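Long-range contacts in ethanolamine kinase Pv091845 (Plasmodium vivax, PDB 2QG7), which probably catalyses the phosphorylation of ethanolamine, the first step of phosphatidylethanolamine synthesis from ethanolamine: residues D[77-81]-D[139-143]; D[148-154]-D[352-356]; D[301-307]-D[344-350]. All blocks are in the same frame, centred on the assembly; numbering follows the deposited sequence.

Contact 1: residues D[77-81]-D[139-143]; sequences VSNVF and RLYGP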
ATOM      1  N   VAL D  77     -18.453 -13.785 -26.156  1.00 67.87           N
ATOM      2  CA  VAL D  77     -17.177 -14.401 -25.780  1.00 67.46           C
ATOM      3  C   VAL D  77     -16.403 -13.532 -24.796  1.00 67.80           C
ATOM      4  O   VAL D  77     -15.257 -13.839 -24.461  1.00 67.97           O
ATOM      5  CB  VAL D  77     -16.302 -14.712 -27.047  1.00 67.32           C
ATOM      6  CG1 VAL D  77     -16.904 -15.855 -27.845  1.00 66.70           C
ATOM      7  CG2 VAL D  77     -16.188 -13.481 -27.960  1.00 66.55           C
ATOM      8  N   SER D  78     -17.037 -12.454 -24.336  1.00 68.21           N
ATOM      9  CA  SER D  78     -16.380 -11.466 -23.482  1.00 68.63           C
ATOM     10  C   SER D  78     -16.231 -11.957 -22.042  1.00 68.71           C
ATOM     11  O   SER D  78     -15.351 -11.489 -21.303  1.00 69.09           O
ATOM     12  CB  SER D  78     -17.116 -10.114 -23.524  1.00 68.90           C
ATOM     13  OG  SER D  78     -18.411 -10.205 -22.929  1.00 68.19           O
ATOM     14  N   ASN D  79     -17.085 -12.911 -21.669  1.00 68.43           N
ATOM     15  CA  ASN D  79     -17.147 -13.484 -20.314  1.00 67.74           C
ATOM     16  C   ASN D  79     -17.490 -12.475 -19.215  1.00 68.05           C
ATOM     17  O   ASN D  79     -17.309 -12.759 -18.024  1.00 68.52           O
ATOM     18  CB  ASN D  79     -15.891 -14.301 -19.973  1.00 67.33           C
ATOM     19  CG  ASN D  79     -15.688 -15.489 -20.912  1.00 66.42           C
ATOM     20  OD1 ASN D  79     -16.649 -16.150 -21.338  1.00 65.50           O
ATOM     21  ND2 ASN D  79     -14.427 -15.760 -21.240  1.00 64.79           N
ATOM     22  N   VAL D  80     -17.989 -11.299 -19.608  1.00 68.05           N
ATOM     23  CA  VAL D  80     -18.553 -10.360 -18.633  1.00 67.90           C
ATOM     24  C   VAL D  80     -20.069 -10.536 -18.649  1.00 67.79           C
ATOM     25  O   VAL D  80     -20.700 -10.445 -19.707  1.00 67.28           O
ATOM     26  CB  VAL D  80     -18.148  -8.895 -18.880  1.00 67.84           C
ATOM     27  CG1 VAL D  80     -18.631  -8.006 -17.718  1.00 67.79           C
ATOM     28  CG2 VAL D  80     -16.639  -8.782 -19.040  1.00 67.74           C
ATOM     29  N   PHE D  81     -20.622 -10.826 -17.470  1.00 68.00           N
ATOM     30  CA  PHE D  81     -22.019 -11.255 -17.316  1.00 68.17           C
ATOM     31  C   PHE D  81     -22.835 -10.272 -16.472  1.00 68.69           C
ATOM     32  O   PHE D  81     -22.295  -9.612 -15.588  1.00 68.90           O
ATOM     33  CB  PHE D  81     -22.085 -12.683 -16.739  1.00 67.59           C
ATOM     34  CG  PHE D  81     -21.524 -13.727 -17.671  1.00 66.72           C
ATOM     35  CD1 PHE D  81     -20.246 -14.252 -17.465  1.00 67.75           C
ATOM     36  CD2 PHE D  81     -22.258 -14.175 -18.756  1.00 65.44           C
ATOM     37  CE1 PHE D  81     -19.712 -15.209 -18.325  1.00 65.82           C
ATOM     38  CE2 PHE D  81     -21.738 -15.122 -19.626  1.00 65.80           C
ATOM     39  CZ  PHE D  81     -20.459 -15.640 -19.412  1.00 66.26           C
ATOM     40  N   ARG D 139     -13.697 -22.964 -16.844  1.00 74.06           N
ATOM     41  CA  ARG D 139     -12.826 -21.832 -16.689  1.00 74.20           C
ATOM     42  C   ARG D 139     -13.050 -20.890 -17.857  1.00 74.50           C
ATOM     43  O   ARG D 139     -12.878 -21.259 -19.029  1.00 73.97           O
ATOM     44  CB  ARG D 139     -11.363 -22.285 -16.612  1.00 74.27           C
ATOM     45  CG  ARG D 139     -10.390 -21.185 -16.237  1.00 74.19           C
ATOM     46  CD  ARG D 139      -8.963 -21.633 -16.446  1.00 75.08           C
ATOM     47  NE  ARG D 139      -8.566 -22.682 -15.508  1.00 77.31           N
ATOM     48  CZ  ARG D 139      -8.174 -22.476 -14.247  1.00 79.49           C
ATOM     49  NH1 ARG D 139      -7.839 -23.519 -13.493  1.00 81.41           N
ATOM     50  NH2 ARG D 139      -8.115 -21.244 -13.726  1.00 80.62           N
ATOM     51  N   LEU D 140     -13.453 -19.672 -17.516  1.00 75.25           N
ATOM     52  CA  LEU D 140     -13.739 -18.634 -18.493  1.00 75.90           C
ATOM     53  C   LEU D 140     -12.689 -17.556 -18.343  1.00 76.88           C
ATOM     54  O   LEU D 140     -12.496 -17.006 -17.252  1.00 76.88           O
ATOM     55  CB  LEU D 140     -15.150 -18.068 -18.281  1.00 75.39           C
ATOM     56  CG  LEU D 140     -16.336 -19.034 -18.446  1.00 74.77           C
ATOM     57  CD1 LEU D 140     -17.611 -18.353 -18.047  1.00 74.71           C
ATOM     58  CD2 LEU D 140     -16.473 -19.521 -19.883  1.00 74.46           C
ATOM     59  N   TYR D 141     -11.996 -17.274 -19.440  1.00 78.59           N
ATOM     60  CA  TYR D 141     -10.900 -16.303 -19.436  1.00 80.32           C
ATOM     61  C   TYR D 141     -11.406 -14.860 -19.382  1.00 82.48           C
ATOM     62  O   TYR D 141     -12.503 -14.566 -19.877  1.00 82.40           O
ATOM     63  CB  TYR D 141      -9.994 -16.486 -20.666  1.00 79.70           C
ATOM     64  CG  TYR D 141      -9.600 -17.916 -21.017  1.00 76.49           C
ATOM     65  CD1 TYR D 141      -9.339 -18.868 -20.013  1.00 73.11           C
ATOM     66  CD2 TYR D 141      -9.450 -18.299 -22.365  1.00 73.33           C
ATOM     67  CE1 TYR D 141      -8.974 -20.161 -20.342  1.00 70.67           C
ATOM     68  CE2 TYR D 141      -9.078 -19.592 -22.704  1.00 70.91           C
ATOM     69  CZ  TYR D 141      -8.836 -20.519 -21.682  1.00 70.48           C
ATOM     70  OH  TYR D 141      -8.465 -21.807 -22.005  1.00 68.64           O
ATOM     71  N   GLY D 142     -10.598 -13.967 -18.783  1.00 85.39           N
ATOM     72  CA  GLY D 142     -10.883 -12.521 -18.813  1.00 89.61           C
ATOM     73  C   GLY D 142     -10.562 -11.850 -20.154  1.00 92.55           C
ATOM     74  O   GLY D 142     -10.317 -12.532 -21.164  1.00 93.09           O
ATOM     75  N   PRO D 143     -10.592 -10.500 -20.196  1.00 94.96           N
ATOM     76  CA  PRO D 143     -10.161  -9.726 -21.388  1.00 96.68           C
ATOM     77  C   PRO D 143      -8.632  -9.486 -21.427  1.00 98.36           C
ATOM     78  O   PRO D 143      -8.152  -8.539 -22.064  1.00 98.57           O
ATOM     79  CB  PRO D 143     -10.917  -8.388 -21.234  1.00 96.72           C
ATOM     80  CG  PRO D 143     -11.715  -8.509 -19.911  1.00 96.36           C
ATOM     81  CD  PRO D 143     -11.085  -9.618 -19.126  1.00 95.10           C
TER

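Contact 2: residues D[148-154]-D[352-356]; sequences IINRERE and FEYSC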
ATOM      1  N   ILE D 148      -1.006 -10.770 -21.784  1.00 97.71           N
ATOM      2  CA  ILE D 148      -0.298 -11.316 -20.637  1.00 95.84           C
ATOM      3  C   ILE D 148      -0.142 -12.843 -20.694  1.00 94.41           C
ATOM      4  O   ILE D 148       0.790 -13.394 -20.081  1.00 94.51           O
ATOM      5  CB  ILE D 148      -0.976 -10.892 -19.326  1.00 95.87           C
ATOM      6  CG1 ILE D 148      -2.478 -11.224 -19.360  1.00 95.60           C
ATOM      7  CG2 ILE D 148      -0.749  -9.394 -19.096  1.00 95.93           C
ATOM      8  CD1 ILE D 148      -3.024 -11.726 -18.012  1.00 96.25           C
ATOM      9  N   ILE D 149      -1.051 -13.500 -21.429  1.00 92.27           N
ATOM     10  CA  ILE D 149      -1.089 -14.973 -21.564  1.00 90.08           C
ATOM     11  C   ILE D 149      -1.008 -15.444 -23.028  1.00 88.68           C
ATOM     12  O   ILE D 149      -1.689 -14.916 -23.906  1.00 88.90           O
ATOM     13  CB  ILE D 149      -2.323 -15.599 -20.835  1.00 89.79           C
ATOM     14  CG1 ILE D 149      -2.268 -15.288 -19.320  1.00 88.66           C
ATOM     15  CG2 ILE D 149      -2.425 -17.109 -21.141  1.00 89.27           C
ATOM     16  CD1 ILE D 149      -3.566 -15.474 -18.545  1.00 87.39           C
ATOM     17  N   ASN D 150      -0.148 -16.420 -23.281  1.00 86.77           N
ATOM     18  CA  ASN D 150      -0.059 -17.071 -24.585  1.00 84.79           C
ATOM     19  C   ASN D 150      -0.774 -18.430 -24.509  1.00 83.30           C
ATOM     20  O   ASN D 150      -0.240 -19.395 -23.941  1.00 83.12           O
ATOM     21  CB  ASN D 150       1.415 -17.244 -24.962  1.00 84.92           C
ATOM     22  CG  ASN D 150       1.629 -17.465 -26.441  1.00 84.85           C
ATOM     23  OD1 ASN D 150       0.820 -18.146 -27.109  1.00 84.55           O
ATOM     24  ND2 ASN D 150       2.761 -16.908 -26.962  1.00 85.45           N
ATOM     25  N   ARG D 151      -1.984 -18.480 -25.068  1.00 81.29           N
ATOM     26  CA  ARG D 151      -2.906 -19.617 -24.918  1.00 79.35           C
ATOM     27  C   ARG D 151      -2.419 -20.882 -25.600  1.00 78.47           C
ATOM     28  O   ARG D 151      -2.678 -21.984 -25.117  1.00 78.34           O
ATOM     29  CB  ARG D 151      -4.298 -19.256 -25.452  1.00 79.04           C
ATOM     30  CG  ARG D 151      -4.977 -18.081 -24.731  1.00 78.13           C
ATOM     31  CD  ARG D 151      -5.442 -18.464 -23.322  1.00 76.74           C
ATOM     32  NE  ARG D 151      -5.928 -17.310 -22.556  1.00 76.31           N
ATOM     33  CZ  ARG D 151      -6.067 -17.288 -21.227  1.00 76.83           C
ATOM     34  NH1 ARG D 151      -6.516 -16.182 -20.627  1.00 76.52           N
ATOM     35  NH2 ARG D 151      -5.751 -18.366 -20.490  1.00 75.77           N
ATOM     36  N   GLU D 152      -1.720 -20.705 -26.722  1.00 77.28           N
ATOM     37  CA  GLU D 152      -1.159 -21.794 -27.514  1.00 76.22           C
ATOM     38  C   GLU D 152       0.032 -22.432 -26.808  1.00 74.56           C
ATOM     39  O   GLU D 152       0.233 -23.643 -26.865  1.00 74.71           O
ATOM     40  CB  GLU D 152      -0.743 -21.292 -28.903  1.00 76.95           C
ATOM     41  CG  GLU D 152      -1.871 -20.614 -29.707  1.00 79.79           C
ATOM     42  CD  GLU D 152      -1.833 -19.068 -29.613  1.00 84.80           C
ATOM     43  OE1 GLU D 152      -0.722 -18.469 -29.656  1.00 87.45           O
ATOM     44  OE2 GLU D 152      -2.923 -18.438 -29.516  1.00 86.85           O
ATOM     45  N   ARG D 153       0.813 -21.600 -26.131  1.00 72.98           N
ATOM     46  CA  ARG D 153       1.893 -22.064 -25.265  1.00 70.77           C
ATOM     47  C   ARG D 153       1.347 -22.685 -23.954  1.00 69.27           C
ATOM     48  O   ARG D 153       1.883 -23.691 -23.469  1.00 68.77           O
ATOM     49  CB  ARG D 153       2.869 -20.909 -25.017  1.00 70.95           C
ATOM     50  CG  ARG D 153       4.162 -21.257 -24.300  1.00 71.11           C
ATOM     51  CD  ARG D 153       3.973 -21.109 -22.797  1.00 72.43           C
ATOM     52  NE  ARG D 153       3.910 -19.700 -22.375  1.00 73.47           N
ATOM     53  CZ  ARG D 153       3.162 -19.263 -21.350  1.00 74.29           C
ATOM     54  NH1 ARG D 153       3.203 -17.967 -21.034  1.00 74.29           N
ATOM     55  NH2 ARG D 153       2.358 -20.125 -20.646  1.00 76.09           N
ATOM     56  N   GLU D 154       0.278 -22.109 -23.402  1.00 67.15           N
ATOM     57  CA  GLU D 154      -0.336 -22.651 -22.198  1.00 65.84           C
ATOM     58  C   GLU D 154      -0.902 -24.056 -22.420  1.00 64.93           C
ATOM     59  O   GLU D 154      -0.913 -24.887 -21.509  1.00 63.48           O
ATOM     60  CB  GLU D 154      -1.427 -21.722 -21.670  1.00 65.88           C
ATOM     61  CG  GLU D 154      -1.776 -22.022 -20.228  1.00 67.59           C
ATOM     62  CD  GLU D 154      -3.166 -21.579 -19.813  1.00 70.54           C
ATOM     63  OE1 GLU D 154      -3.574 -21.972 -18.682  1.00 70.19           O
ATOM     64  OE2 GLU D 154      -3.854 -20.850 -20.585  1.00 72.76           O
ATOM     65  N   PHE D 352      -1.758 -22.910 -14.209  1.00 49.36           N
ATOM     66  CA  PHE D 352      -0.456 -22.920 -14.881  1.00 48.57           C
ATOM     67  C   PHE D 352      -0.450 -22.010 -16.094  1.00 48.94           C
ATOM     68  O   PHE D 352       0.186 -22.329 -17.104  1.00 48.99           O
ATOM     69  CB  PHE D 352      -0.130 -24.353 -15.327  1.00 48.43           C
ATOM     70  CG  PHE D 352      -0.059 -25.336 -14.186  1.00 47.28           C
ATOM     71  CD1 PHE D 352      -1.187 -26.052 -13.797  1.00 48.16           C
ATOM     72  CD2 PHE D 352       1.128 -25.530 -13.502  1.00 44.67           C
ATOM     73  CE1 PHE D 352      -1.121 -26.953 -12.718  1.00 47.94           C
ATOM     74  CE2 PHE D 352       1.206 -26.409 -12.448  1.00 46.23           C
ATOM     75  CZ  PHE D 352       0.073 -27.119 -12.049  1.00 47.09           C
ATOM     76  N   GLU D 353      -1.169 -20.888 -15.995  1.00 49.37           N
ATOM     77  CA  GLU D 353      -1.236 -19.915 -17.100  1.00 50.20           C
ATOM     78  C   GLU D 353       0.061 -19.157 -17.344  1.00 49.22           C
ATOM     79  O   GLU D 353       0.254 -18.629 -18.425  1.00 49.58           O
ATOM     80  CB  GLU D 353      -2.413 -18.943 -16.959  1.00 50.70           C
ATOM     81  CG  GLU D 353      -2.492 -18.142 -15.662  1.00 56.42           C
ATOM     82  CD  GLU D 353      -3.833 -17.337 -15.545  1.00 64.89           C
ATOM     83  OE1 GLU D 353      -3.947 -16.371 -14.699  1.00 66.10           O
ATOM     84  OE2 GLU D 353      -4.784 -17.691 -16.311  1.00 66.40           O
ATOM     85  N   TYR D 354       0.945 -19.113 -16.340  1.00 47.96           N
ATOM     86  CA  TYR D 354       2.235 -18.445 -16.503  1.00 47.22           C
ATOM     87  C   TYR D 354       3.384 -19.407 -16.684  1.00 47.06           C
ATOM     88  O   TYR D 354       4.500 -18.976 -16.937  1.00 47.79           O
ATOM     89  CB  TYR D 354       2.511 -17.458 -15.370  1.00 45.87           C
ATOM     90  CG  TYR D 354       1.452 -16.394 -15.267  1.00 44.09           C
ATOM     91  CD1 TYR D 354       0.414 -16.508 -14.344  1.00 42.80           C
ATOM     92  CD2 TYR D 354       1.466 -15.291 -16.113  1.00 41.10           C
ATOM     93  CE1 TYR D 354      -0.558 -15.547 -14.255  1.00 41.11           C
ATOM     94  CE2 TYR D 354       0.492 -14.331 -16.037  1.00 40.74           C
ATOM     95  CZ  TYR D 354      -0.508 -14.462 -15.108  1.00 41.33           C
ATOM     96  OH  TYR D 354      -1.487 -13.499 -15.038  1.00 44.59           O
ATOM     97  N   SER D 355       3.094 -20.702 -16.578  1.00 47.95           N
ATOM     98  CA  SER D 355       4.102 -21.765 -16.656  1.00 48.38           C
ATOM     99  C   SER D 355       4.881 -21.797 -17.941  1.00 48.04           C
ATOM    100  O   SER D 355       4.318 -21.835 -19.044  1.00 48.50           O
ATOM    101  CB  SER D 355       3.475 -23.117 -16.394  1.00 48.25           C
ATOM    102  OG  SER D 355       2.979 -23.134 -15.075  1.00 51.07           O
ATOM    103  N   CYS D 356       6.194 -21.755 -17.781  1.00 47.86           N
ATOM    104  CA  CYS D 356       7.114 -21.823 -18.902  1.00 48.00           C
ATOM    105  C   CYS D 356       8.495 -22.068 -18.352  1.00 47.41           C
ATOM    106  O   CYS D 356       8.682 -22.137 -17.125  1.00 47.04           O
ATOM    107  CB  CYS D 356       7.079 -20.546 -19.743  1.00 49.01           C
ATOM    108  SG  CYS D 356       7.333 -19.036 -18.784  1.00 51.22           S
TER
HETATM  109  O   HOH W   1      -0.157 -24.791 -18.630  1.00 62.01           O

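Contact 3: residues D[301-307]-D[344-350]; sequences NIINTVG and GDSISFI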
ATOM      1  N   ASN D 301      -2.977 -20.568  -5.292  1.00 45.96           N
ATOM      2  CA  ASN D 301      -2.629 -21.561  -6.322  1.00 44.70           C
ATOM      3  C   ASN D 301      -2.124 -22.921  -5.812  1.00 44.67           C
ATOM      4  O   ASN D 301      -1.755 -23.782  -6.596  1.00 44.19           O
ATOM      5  CB  ASN D 301      -1.652 -20.941  -7.315  1.00 44.58           C
ATOM      6  CG  ASN D 301      -2.367 -20.113  -8.364  1.00 43.43           C
ATOM      7  OD1 ASN D 301      -3.571 -20.212  -8.458  1.00 44.43           O
ATOM      8  ND2 ASN D 301      -1.643 -19.295  -9.129  1.00 42.56           N
ATOM      9  N   ILE D 302      -2.136 -23.103  -4.489  1.00 45.37           N
ATOM     10  CA  ILE D 302      -1.684 -24.322  -3.838  1.00 45.89           C
ATOM     11  C   ILE D 302      -2.845 -24.907  -3.046  1.00 47.00           C
ATOM     12  O   ILE D 302      -3.368 -24.279  -2.166  1.00 46.32           O
ATOM     13  CB  ILE D 302      -0.456 -24.062  -2.932  1.00 45.49           C
ATOM     14  CG1 ILE D 302       0.662 -23.384  -3.710  1.00 42.98           C
ATOM     15  CG2 ILE D 302       0.069 -25.359  -2.315  1.00 46.92           C
ATOM     16  CD1 ILE D 302       1.705 -22.748  -2.832  1.00 41.93           C
ATOM     17  N   ILE D 303      -3.232 -26.128  -3.396  1.00 49.31           N
ATOM     18  CA  ILE D 303      -4.453 -26.782  -2.894  1.00 50.47           C
ATOM     19  C   ILE D 303      -4.059 -27.938  -1.986  1.00 52.00           C
ATOM     20  O   ILE D 303      -3.211 -28.761  -2.344  1.00 52.20           O
ATOM     21  CB  ILE D 303      -5.320 -27.319  -4.108  1.00 50.58           C
ATOM     22  CG1 ILE D 303      -5.506 -26.226  -5.192  1.00 49.06           C
ATOM     23  CG2 ILE D 303      -6.641 -27.968  -3.645  1.00 49.61           C
ATOM     24  CD1 ILE D 303      -6.386 -25.000  -4.774  1.00 48.87           C
ATOM     25  N   ASN D 304      -4.642 -27.977  -0.793  1.00 53.56           N
ATOM     26  CA  ASN D 304      -4.450 -29.101   0.099  1.00 55.14           C
ATOM     27  C   ASN D 304      -5.648 -30.026   0.010  1.00 56.65           C
ATOM     28  O   ASN D 304      -6.728 -29.671   0.470  1.00 57.04           O
ATOM     29  CB  ASN D 304      -4.294 -28.634   1.548  1.00 55.07           C
ATOM     30  CG  ASN D 304      -4.034 -29.776   2.493  1.00 53.62           C
ATOM     31  OD1 ASN D 304      -3.578 -30.833   2.079  1.00 56.47           O
ATOM     32  ND2 ASN D 304      -4.308 -29.574   3.751  1.00 51.48           N
ATOM     33  N   THR D 305      -5.466 -31.202  -0.590  1.00 59.09           N
ATOM     34  CA  THR D 305      -6.548 -32.191  -0.678  1.00 61.49           C
ATOM     35  C   THR D 305      -6.327 -33.251   0.377  1.00 63.32           C
ATOM     36  O   THR D 305      -5.495 -34.142   0.198  1.00 63.78           O
ATOM     37  CB  THR D 305      -6.636 -32.845  -2.053  1.00 61.37           C
ATOM     38  OG1 THR D 305      -6.672 -31.827  -3.078  1.00 61.00           O
ATOM     39  CG2 THR D 305      -7.906 -33.726  -2.133  1.00 62.22           C
ATOM     40  N   VAL D 306      -7.066 -33.136   1.481  1.00 65.44           N
ATOM     41  CA  VAL D 306      -6.860 -33.987   2.654  1.00 67.45           C
ATOM     42  C   VAL D 306      -7.459 -35.390   2.407  1.00 68.76           C
ATOM     43  O   VAL D 306      -8.658 -35.524   2.111  1.00 69.62           O
ATOM     44  CB  VAL D 306      -7.421 -33.335   3.957  1.00 67.61           C
ATOM     45  CG1 VAL D 306      -7.179 -34.247   5.176  1.00 69.19           C
ATOM     46  CG2 VAL D 306      -6.779 -31.984   4.203  1.00 66.29           C
ATOM     47  N   GLY D 307      -6.606 -36.414   2.507  1.00 69.46           N
ATOM     48  CA  GLY D 307      -6.985 -37.790   2.226  1.00 70.28           C
ATOM     49  C   GLY D 307      -5.863 -38.554   1.534  1.00 70.80           C
ATOM     50  O   GLY D 307      -6.118 -39.493   0.764  1.00 71.08           O
ATOM     51  N   GLY D 344      -4.202 -36.765   6.714  1.00 61.74           N
ATOM     52  CA  GLY D 344      -2.974 -36.631   5.907  1.00 61.53           C
ATOM     53  C   GLY D 344      -3.125 -35.595   4.798  1.00 61.01           C
ATOM     54  O   GLY D 344      -4.028 -35.696   3.942  1.00 61.59           O
ATOM     55  N   ASP D 345      -2.236 -34.600   4.816  1.00 59.79           N
ATOM     56  CA  ASP D 345      -2.231 -33.514   3.832  1.00 58.20           C
ATOM     57  C   ASP D 345      -1.591 -33.940   2.525  1.00 57.19           C
ATOM     58  O   ASP D 345      -0.570 -34.640   2.517  1.00 58.05           O
ATOM     59  CB  ASP D 345      -1.466 -32.321   4.376  1.00 57.71           C
ATOM     60  CG  ASP D 345      -1.986 -31.862   5.710  1.00 58.32           C
ATOM     61  OD1 ASP D 345      -3.080 -31.263   5.764  1.00 57.77           O
ATOM     62  OD2 ASP D 345      -1.288 -32.098   6.721  1.00 61.44           O
ATOM     63  N   SER D 346      -2.182 -33.513   1.422  1.00 55.08           N
ATOM     64  CA  SER D 346      -1.594 -33.772   0.123  1.00 53.36           C
ATOM     65  C   SER D 346      -1.660 -32.480  -0.707  1.00 51.86           C
ATOM     66  O   SER D 346      -2.736 -31.924  -0.881  1.00 51.39           O
ATOM     67  CB  SER D 346      -2.335 -34.923  -0.583  1.00 53.26           C
ATOM     68  OG  SER D 346      -1.838 -35.114  -1.908  1.00 53.03           O
ATOM     69  N   ILE D 347      -0.511 -32.047  -1.227  1.00 49.51           N
ATOM     70  CA  ILE D 347      -0.373 -30.779  -1.908  1.00 48.07           C
ATOM     71  C   ILE D 347      -0.261 -30.912  -3.422  1.00 47.89           C
ATOM     72  O   ILE D 347       0.517 -31.705  -3.915  1.00 47.44           O
ATOM     73  CB  ILE D 347       0.869 -29.973  -1.336  1.00 48.18           C
ATOM     74  CG1 ILE D 347       0.566 -29.413   0.080  1.00 47.06           C
ATOM     75  CG2 ILE D 347       1.417 -28.915  -2.348  1.00 46.31           C
ATOM     76  CD1 ILE D 347      -0.626 -28.450   0.182  1.00 45.95           C
ATOM     77  N   SER D 348      -1.043 -30.115  -4.156  1.00 47.35           N
ATOM     78  CA  SER D 348      -0.878 -29.978  -5.595  1.00 46.49           C
ATOM     79  C   SER D 348      -1.059 -28.520  -6.039  1.00 46.03           C
ATOM     80  O   SER D 348      -1.629 -27.718  -5.323  1.00 46.25           O
ATOM     81  CB  SER D 348      -1.830 -30.903  -6.340  1.00 46.51           C
ATOM     82  OG  SER D 348      -3.159 -30.612  -6.006  1.00 48.73           O
ATOM     83  N   PHE D 349      -0.542 -28.194  -7.219  1.00 45.07           N
ATOM     84  CA  PHE D 349      -0.632 -26.860  -7.765  1.00 44.31           C
ATOM     85  C   PHE D 349      -1.701 -26.762  -8.852  1.00 43.94           C
ATOM     86  O   PHE D 349      -1.970 -27.725  -9.561  1.00 44.07           O
ATOM     87  CB  PHE D 349       0.734 -26.405  -8.322  1.00 43.39           C
ATOM     88  CG  PHE D 349       1.868 -26.552  -7.338  1.00 41.80           C
ATOM     89  CD1 PHE D 349       1.669 -26.348  -5.976  1.00 40.22           C
ATOM     90  CD2 PHE D 349       3.154 -26.884  -7.772  1.00 40.65           C
ATOM     91  CE1 PHE D 349       2.722 -26.506  -5.078  1.00 37.58           C
ATOM     92  CE2 PHE D 349       4.177 -27.002  -6.869  1.00 35.01           C
ATOM     93  CZ  PHE D 349       3.958 -26.825  -5.542  1.00 33.79           C
ATOM     94  N   ILE D 350      -2.278 -25.572  -8.978  1.00 44.25           N
ATOM     95  CA  ILE D 350      -3.288 -25.233 -10.004  1.00 43.99           C
ATOM     96  C   ILE D 350      -2.874 -23.948 -10.696  1.00 45.05           C
ATOM     97  O   ILE D 350      -1.949 -23.263 -10.273  1.00 45.81           O
ATOM     98  CB  ILE D 350      -4.775 -25.059  -9.409  1.00 44.52           C
ATOM     99  CG1 ILE D 350      -4.833 -23.995  -8.290  1.00 42.57           C
ATOM    100  CG2 ILE D 350      -5.387 -26.389  -8.943  1.00 40.02           C
ATOM    101  CD1 ILE D 350      -6.199 -23.364  -8.106  1.00 40.42           C
TER

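Contact 1: residues D[77-81]-D[139-143]
The side-chain nitrogen ND2 of Asn79 is held by two backbone carbonyls. Across the contact it gives a short hydrogen bond to Tyr141 O, with ND2 and O 2.6 Å apart and an N-H...O angle of 163°. The donor lies in the carbonyl plane of Tyr141 and uses a lone pair of its O. The acceptor is close to the amide plane of Asn79. The second carbonyl is that of Asn176, so the amide ties the loop to two chain segments. Asn79 CG stands beside the backbone N, opposite the carbonyl carbon (chi1 -61°), which directs the amide to the strand end. The other branch, Asn79 OD1, comes 3.7 Å from Leu140 CD2 in van der Waals contact. The other methyl, Leu140 CD1, approaches CE1 of the Phe81 ring at 3.8 Å, the side chains crossing at about a right angle. Phe81 also meets the ring of Tyr90. The loop 77-81 links helix 65-75 to helix 84-98 and rests on the C-terminal end of strand 136-141, the middle strand of the five-stranded antiparallel N-lobe sheet of this protein-kinase-like fold. Leu87 and Tyr90 of helix 84-98 and Ile125 of strand 122-128 lie beside it.

Contact 2: residues D[148-154]-D[352-356]
The guanidinium of Arg153 has Cys356 CB over one face and Asn150 O over the opposite face, both off-centre, near the rim. At its edge, Arg153 NH2 gives a nearly straight but weak hydrogen bond to Glu353 O, 3.4 Å away. Its NE has a firmer partner in Gln226 OE1. Bends at chi2 and chi3 (-90° and -73°) bring the head to the 352-356 loop. The Arg151 guanidinium has Ile149 CG2 over one face. Its NH2 makes a salt bridge to Glu154 OE2 at 3.1 Å, on the syn side, tilted from the carboxylate plane. Glu154 OE1 is bridged to Arg178. Arg151 NH2 stays 4.3 Å from Glu353 OE2, too far for a salt bridge; OE2 has a weak hydrogen bond from Asn122. The Glu353 side chain runs beside that of Glu154, the carboxylate planes 69° apart. Ile149 CD1 packs against Glu353 OE2 at 3.4 Å. One water donates to both Glu154 O and Phe352 O. Asn150 is the N-cap of helix 151-163. The start of this helix packs on the loop leading into strand 356-359, where Phe352 and Glu353 follow Asp351, probably as in the DFG-like segment of kinase folds, with helix 216-226 beside Arg153.

Contact 3: residues D[301-307]-D[344-350]
Ile302 and Phe349 lie side by side and point the same way. Ile302 CG2 sits at the edge of the phenylalanine ring, in its plane, and CG1 is 3.9 Å from Phe349 CD1. On this same face, Ile302 CG2 also touches Ile347 CG2 at 3.8 Å, the two side chains crossing at a slant. Asn304 shares this face, and with chi1 at -178° its amide turns toward the partner chain. There Asn304 ND2 bonds to Asp345 OD1 at 2.9 Å, on the anti side of the carboxylate and tilted out of both planes, which are 44° apart. Asn304 OD1 accepts a weak bond from Ser346 N, and Tyr186 OH also bonds to ND2. The strands form an antiparallel ladder in a three-stranded sheet with 186-187. By position it probably matches the hairpin between the catalytic loop and the DFG-like segment of kinase folds: Asn301 ends an HxDxxxxN motif, and Asp351 follows Ile350. Ile303 and Ser348 are a hydrogen-bonded pair: Ile303 N to Ser348 O is 3.0 Å, and the return bond, Ser348 N to Ile303 O, is 3.1 Å. Ile303, on the opposite face with Ser348, meets Ile350 just beyond the strand: Ile303 CD1 is 3.7 Å from Ile350 CD1, the side chains about perpendicular.

Overall arrangement
From the N terminus, contact 1 closes first. It joins the loop after helix 65-75 to the end of strand 136-141, with 57 residues between. Contact 2 follows in series and opens at residue 148. There Arg151 makes a cation-pi contact with Tyr141, so the two contacts touch. Contact 2 is closed only by 352-356, after 197 intervening residues, and it ties the start of helix 151-163 to the loop leading into strand 356-359. Contact 3 lies within that long span. It pairs strands 302-304 and 347-349, and the 36 residues between its segments are not modelled. Only Asp351 separates its end from 352-356. No pair of contacts crosses.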